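Local atomic coordinates of protein ninB (Enterobacteria phage lambda, PDB entry 1PC6), a protein that probably acts as a recombination mediator of phage lambda, helping to initiate genetic exchange much as RecFOR does in Escherichia coli. Residues 71-76 against 99-104. Sequence-based numbering, arbitrary orientation.
With BME (beta-mercaptoethanol), chain C.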
loop_
_atom_site.group_PDB
_atom_site.type_symbol
_atom_site.label_atom_id
_atom_site.label_comp_id
_atom_site.label_asym_id
_atom_site.label_seq_id
_atom_site.Cartn_x
_atom_site.Cartn_y
_atom_site.Cartn_z
ATOM N N SER A 71 2.795 12.477 1.437
ATOM C CA SER A 71 3.527 13.476 0.689
ATOM C C SER A 71 4.992 13.486 1.113
ATOM O O SER A 71 5.870 13.657 0.272
ATOM C CB SER A 71 2.905 14.859 0.908
ATOM O OG SER A 71 1.542 14.899 0.504
ATOM N N TRP A 72 5.268 13.309 2.405
ATOM C CA TRP A 72 6.652 13.297 2.876
ATOM C C TRP A 72 7.391 12.041 2.413
ATOM O O TRP A 72 8.614 12.066 2.239
ATOM C CB TRP A 72 6.726 13.404 4.402
ATOM C CG TRP A 72 6.777 14.817 4.935
ATOM C CD1 TRP A 72 5.784 15.480 5.602
ATOM C CD2 TRP A 72 7.877 15.734 4.849
ATOM N NE1 TRP A 72 6.197 16.746 5.936
ATOM C CE2 TRP A 72 7.479 16.926 5.486
ATOM C CE3 TRP A 72 9.160 15.662 4.297
ATOM C CZ2 TRP A 72 8.323 18.040 5.586
ATOM C CZ3 TRP A 72 9.996 16.767 4.397
ATOM C CH2 TRP A 72 9.574 17.941 5.037
ATOM N N LYS A 73 6.667 10.940 2.208
ATOM C CA LYS A 73 7.318 9.716 1.751
ATOM C C LYS A 73 7.888 9.990 0.362
ATOM O O LYS A 73 9.009 9.600 0.050
ATOM C CB LYS A 73 6.323 8.550 1.714
ATOM C CG LYS A 73 6.974 7.196 1.457
ATOM C CD LYS A 73 6.032 6.039 1.776
ATOM C CE LYS A 73 4.930 5.819 0.730
ATOM N NZ LYS A 73 5.363 5.017 -0.457
ATOM N N CYS A 74 7.109 10.688 -0.462
ATOM C CA CYS A 74 7.535 11.054 -1.813
ATOM C C CYS A 74 8.836 11.850 -1.795
ATOM O O CYS A 74 9.825 11.467 -2.422
ATOM C CB CYS A 74 6.459 11.899 -2.502
ATOM S SG CYS A 74 5.277 10.980 -3.472
ATOM N N VAL A 75 8.808 12.971 -1.084
ATOM C CA VAL A 75 9.962 13.841 -0.977
ATOM C C VAL A 75 11.180 13.039 -0.544
ATOM O O VAL A 75 12.251 13.128 -1.150
ATOM C CB VAL A 75 9.716 14.968 0.048
ATOM C CG1 VAL A 75 10.880 15.944 0.037
ATOM C CG2 VAL A 75 8.411 15.681 -0.259
ATOM N N PHE A 76 11.016 12.249 0.507
ATOM C CA PHE A 76 12.131 11.465 0.985
ATOM C C PHE A 76 12.550 10.446 -0.049
ATOM O O PHE A 76 13.727 10.337 -0.354
ATOM C CB PHE A 76 11.797 10.795 2.317
ATOM C CG PHE A 76 11.903 11.722 3.493
ATOM C CD1 PHE A 76 13.106 12.348 3.788
ATOM C CD2 PHE A 76 10.793 11.991 4.290
ATOM C CE1 PHE A 76 13.207 13.241 4.861
ATOM C CE2 PHE A 76 10.880 12.881 5.370
ATOM C CZ PHE A 76 12.089 13.508 5.654
ATOM N N GLN A 99 8.966 6.508 -6.638
ATOM C CA GLN A 99 9.327 5.097 -6.529
ATOM C C GLN A 99 8.504 4.421 -5.451
ATOM O O GLN A 99 8.170 5.034 -4.439
ATOM C CB GLN A 99 10.809 4.940 -6.193
ATOM C CG GLN A 99 11.748 5.540 -7.223
ATOM C CD GLN A 99 11.438 5.080 -8.631
ATOM O OE1 GLN A 99 11.214 3.893 -8.876
ATOM N NE2 GLN A 99 11.434 6.021 -9.570
ATOM N N SER A 100 8.187 3.148 -5.666
ATOM C CA SER A 100 7.395 2.383 -4.715
ATOM C C SER A 100 8.214 1.948 -3.508
ATOM O O SER A 100 9.239 1.273 -3.647
ATOM C CB SER A 100 6.810 1.147 -5.400
ATOM O OG SER A 100 6.136 0.325 -4.465
ATOM N N THR A 101 7.758 2.342 -2.323
ATOM C CA THR A 101 8.437 1.972 -1.089
ATOM C C THR A 101 8.262 0.470 -0.863
ATOM O O THR A 101 9.120 -0.183 -0.273
ATOM C CB THR A 101 7.858 2.746 0.091
ATOM O OG1 THR A 101 6.430 2.599 0.103
ATOM C CG2 THR A 101 8.230 4.222 -0.025
ATOM N N SER A 102 7.148 -0.068 -1.352
ATOM C CA SER A 102 6.838 -1.493 -1.242
ATOM C C SER A 102 7.874 -2.312 -2.011
ATOM O O SER A 102 8.450 -3.265 -1.482
ATOM C CB SER A 102 5.449 -1.779 -1.823
ATOM O OG SER A 102 4.466 -0.941 -1.236
ATOM N N ARG A 103 8.106 -1.931 -3.263
ATOM C CA ARG A 103 9.062 -2.626 -4.109
ATOM C C ARG A 103 10.490 -2.502 -3.583
ATOM O O ARG A 103 11.311 -3.377 -3.831
ATOM C CB ARG A 103 8.979 -2.090 -5.535
ATOM N N MET A 104 10.783 -1.426 -2.851
ATOM C CA MET A 104 12.131 -1.199 -2.309
ATOM C C MET A 104 12.823 -2.437 -1.730
ATOM O O MET A 104 12.179 -3.288 -1.101
ATOM C CB MET A 104 12.110 -0.120 -1.209
ATOM C CG MET A 104 11.992 1.330 -1.677
ATOM S SD MET A 104 12.445 2.505 -0.367
ATOM C CE MET A 104 13.639 3.520 -1.191
HETATM C C1 BME C . 7.099 6.937 -2.146
HETATM C C2 BME C . 7.507 7.873 -3.295
HETATM O O1 BME C . 6.128 7.571 -1.337
HETATM S S2 BME C . 6.063 8.268 -4.318
#
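Lys-73 and Thr-101 bring the backbones nearest each other, their CA atoms 8.3 Å apart, where one face of a helix looks onto a short helical turn in a loop. The gap suits a long side chain meeting a short one, and the two reach toward each other tip to tip. CG of Lys-73 is anti to the backbone N (chi1 -171°), which sends the chain out from the helix; bends at its last two torsions then bring the ammonium to the threonine hydroxyl, with NZ donating to OG1 of Thr-101 at 2.7 Å. Threonine fits here because its two branches do different work: OG1 accepts the bond, while CG2 lies alongside the aliphatic part of the lysine, 3.4 Å from CD.

A beta-mercaptoethanol molecule, probably from the crystallisation liquor, lies beside this hydrogen bond. Its O1 accepts a second, weak bond from Lys-73 NZ, and its C1 lies 3.6 Å from CG2 of Thr-101. It is assigned as a mixed disulfide to Cys-74, but the modelled separation of SG from S2 is 2.9 Å, too long for a normal bond, so the linkage is doubtful in detail. The turn has its own brace, an ST motif in which Ser-100 OG accepts from Arg-103 N at 3.2 Å; the same hydroxyl is also hydrogen-bonded to Glu-70 OE2 of the second subunit, joining the loop to that chain.

In the fold, the contact links helix 69-80 to the loop between strand 94-97 and helix 106-122. The lysine's chain also packs on Trp-50 and Leu-53 of helix 43-59, and Phe-76 and Met-104, one from each segment, both rest on Leu-112 of helix 106-122.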